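Local coordinates for protein D-ribulose-5-phosphate 3-epimerase, putative (Plasmodium falciparum, PDB 1TQX) that probably interconverts D-ribulose 5-phosphate and D-xylulose 5-phosphate as a metal-dependent epimerase built on a TIM barrel, at residues D38-M42 and H43-N47. Residues are numbered along the deposited sequence; the frame is centred on the assembly and turned at random.
With ZN (zinc ion), chain D.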
loop_
_atom_site.group_PDB
_atom_site.type_symbol
_atom_site.label_atom_id
_atom_site.label_comp_id
_atom_site.label_asym_id
_atom_site.label_seq_id
_atom_site.Cartn_x
_atom_site.Cartn_y
_atom_site.Cartn_z
ATOM N N ASP A 38 -1.394 4.274 6.487
ATOM C CA ASP A 38 -0.612 3.338 7.297
ATOM C C ASP A 38 -1.067 3.245 8.751
ATOM O O ASP A 38 -0.960 4.212 9.501
ATOM C CB ASP A 38 0.874 3.725 7.278
ATOM C CG ASP A 38 1.526 3.467 5.937
ATOM O OD1 ASP A 38 1.298 2.387 5.370
ATOM O OD2 ASP A 38 2.281 4.332 5.455
ATOM N N VAL A 39 -1.547 2.066 9.137
ATOM C CA VAL A 39 -2.010 1.808 10.502
ATOM C C VAL A 39 -0.947 0.961 11.209
ATOM O O VAL A 39 -0.640 -0.145 10.767
ATOM C CB VAL A 39 -3.351 1.045 10.487
ATOM C CG1 VAL A 39 -3.855 0.821 11.912
ATOM C CG2 VAL A 39 -4.385 1.842 9.676
ATOM N N MET A 40 -0.385 1.490 12.294
ATOM C CA MET A 40 0.666 0.812 13.064
ATOM C C MET A 40 0.234 0.745 14.532
ATOM O O MET A 40 -0.280 1.730 15.070
ATOM C CB MET A 40 1.978 1.589 12.920
ATOM C CG MET A 40 2.378 1.818 11.470
ATOM S SD MET A 40 3.752 2.957 11.355
ATOM C CE MET A 40 4.129 2.880 9.591
ATOM N N ASP A 41 0.453 -0.403 15.177
ATOM C CA ASP A 41 0.001 -0.594 16.561
ATOM C C ASP A 41 1.058 -0.717 17.652
ATOM O O ASP A 41 0.764 -1.225 18.735
ATOM C CB ASP A 41 -0.909 -1.830 16.629
ATOM C CG ASP A 41 -0.162 -3.130 16.349
ATOM O OD1 ASP A 41 1.044 -3.078 16.019
ATOM O OD2 ASP A 41 -0.783 -4.213 16.462
ATOM N N MET A 42 2.277 -0.277 17.370
ATOM C CA MET A 42 3.376 -0.342 18.334
ATOM C C MET A 42 3.733 -1.780 18.729
ATOM O O MET A 42 4.511 -2.001 19.662
ATOM C CB MET A 42 3.028 0.478 19.583
ATOM C CG MET A 42 4.216 0.753 20.504
ATOM S SD MET A 42 5.615 1.531 19.643
ATOM C CE MET A 42 5.040 3.184 19.544
ATOM N N HIS A 43 3.157 -2.757 18.030
ATOM C CA HIS A 43 3.460 -4.162 18.302
ATOM C C HIS A 43 4.028 -4.840 17.059
ATOM O O HIS A 43 5.135 -5.387 17.105
ATOM C CB HIS A 43 2.219 -4.911 18.805
ATOM C CG HIS A 43 1.808 -4.526 20.193
ATOM N ND1 HIS A 43 1.318 -3.276 20.504
ATOM C CD2 HIS A 43 1.823 -5.224 21.354
ATOM C CE1 HIS A 43 1.046 -3.220 21.796
ATOM N NE2 HIS A 43 1.344 -4.389 22.336
ATOM N N PHE A 44 3.293 -4.808 15.950
ATOM C CA PHE A 44 3.793 -5.426 14.725
ATOM C C PHE A 44 5.002 -4.641 14.217
ATOM O O PHE A 44 5.907 -5.200 13.599
ATOM C CB PHE A 44 2.709 -5.466 13.649
ATOM C CG PHE A 44 3.144 -6.168 12.402
ATOM C CD1 PHE A 44 3.258 -7.560 12.372
ATOM C CD2 PHE A 44 3.506 -5.440 11.273
ATOM C CE1 PHE A 44 3.731 -8.214 11.230
ATOM C CE2 PHE A 44 3.978 -6.084 10.134
ATOM C CZ PHE A 44 4.089 -7.472 10.114
ATOM N N VAL A 45 4.988 -3.335 14.462
ATOM C CA VAL A 45 6.088 -2.444 14.105
ATOM C C VAL A 45 6.229 -1.501 15.304
ATOM O O VAL A 45 5.253 -1.245 16.011
ATOM C CB VAL A 45 5.799 -1.620 12.822
ATOM C CG1 VAL A 45 5.822 -2.532 11.607
ATOM C CG2 VAL A 45 4.451 -0.916 12.932
ATOM N N PRO A 46 7.445 -0.989 15.560
ATOM C CA PRO A 46 7.686 -0.083 16.690
ATOM C C PRO A 46 7.234 1.369 16.503
ATOM O O PRO A 46 8.009 2.306 16.725
ATOM C CB PRO A 46 9.195 -0.204 16.903
ATOM C CG PRO A 46 9.698 -0.355 15.513
ATOM C CD PRO A 46 8.713 -1.345 14.896
ATOM N N ASN A 47 5.972 1.550 16.127
ATOM C CA ASN A 47 5.416 2.882 15.906
ATOM C C ASN A 47 3.891 2.800 16.012
ATOM O O ASN A 47 3.299 1.779 15.662
ATOM C CB ASN A 47 5.826 3.365 14.504
ATOM C CG ASN A 47 5.619 4.856 14.298
ATOM O OD1 ASN A 47 5.857 5.373 13.201
ATOM N ND2 ASN A 47 5.186 5.555 15.339
HETATM ZN ZN ZN D . 2.146 1.368 3.710
#
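The Asp41 carboxylate takes up the backbone N-H groups of His43 and Phe44. Asp41 OD1 accepts both: Phe44 N at 2.8 Å (N-H...O 163°) lies on its syn lone pair, while His43 N at 2.9 Å comes from above the carboxylate plane. With CG set between the backbone N and carbonyl carbon (chi1 67°), the carboxylate folds back over the residues that follow it, as in an Asx turn. The other oxygen, OD2, is bonded to Glu74 N, so both carboxylate oxygens are engaged. The backbone oxygen of Asp41 is used as well: His43 ND1 donates to Asp41 O, 2.8 Å away and almost straight (174°), the oxygen lying in the imidazole plane at the ring edge. Farther round, Met42 N reaches Asn47 O at 2.9 Å from above the carbonyl plane, closing the loop; next to it Pro46 centres an inverse gamma turn.

One apolar pair of side chains joins the two halves: Val45 CG2 meets Met40 CB at 3.5 Å, the two side chains crossing at about a right angle. The bent thioether of Met42 lies instead against backbone, its SD 3.5 Å from Pro46 C and its CE over Asn47.

The turn continues directly from strand 34-40, whose Asp38 OD1 binds zinc at 2.1 Å together with His36, His70 and Asp179. Residues 41-47 begin the loop from that strand to helix 52-58, one of the loops at the C-terminal ends of the TIM-barrel strands, where the zinc site lies. Asn47 touches Phe151, a predicted substrate-binding residue, while Phe44 packs on Met72 of the adjacent parallel strand 66-72 and meets the ring of His92 at the end of strand 88-92.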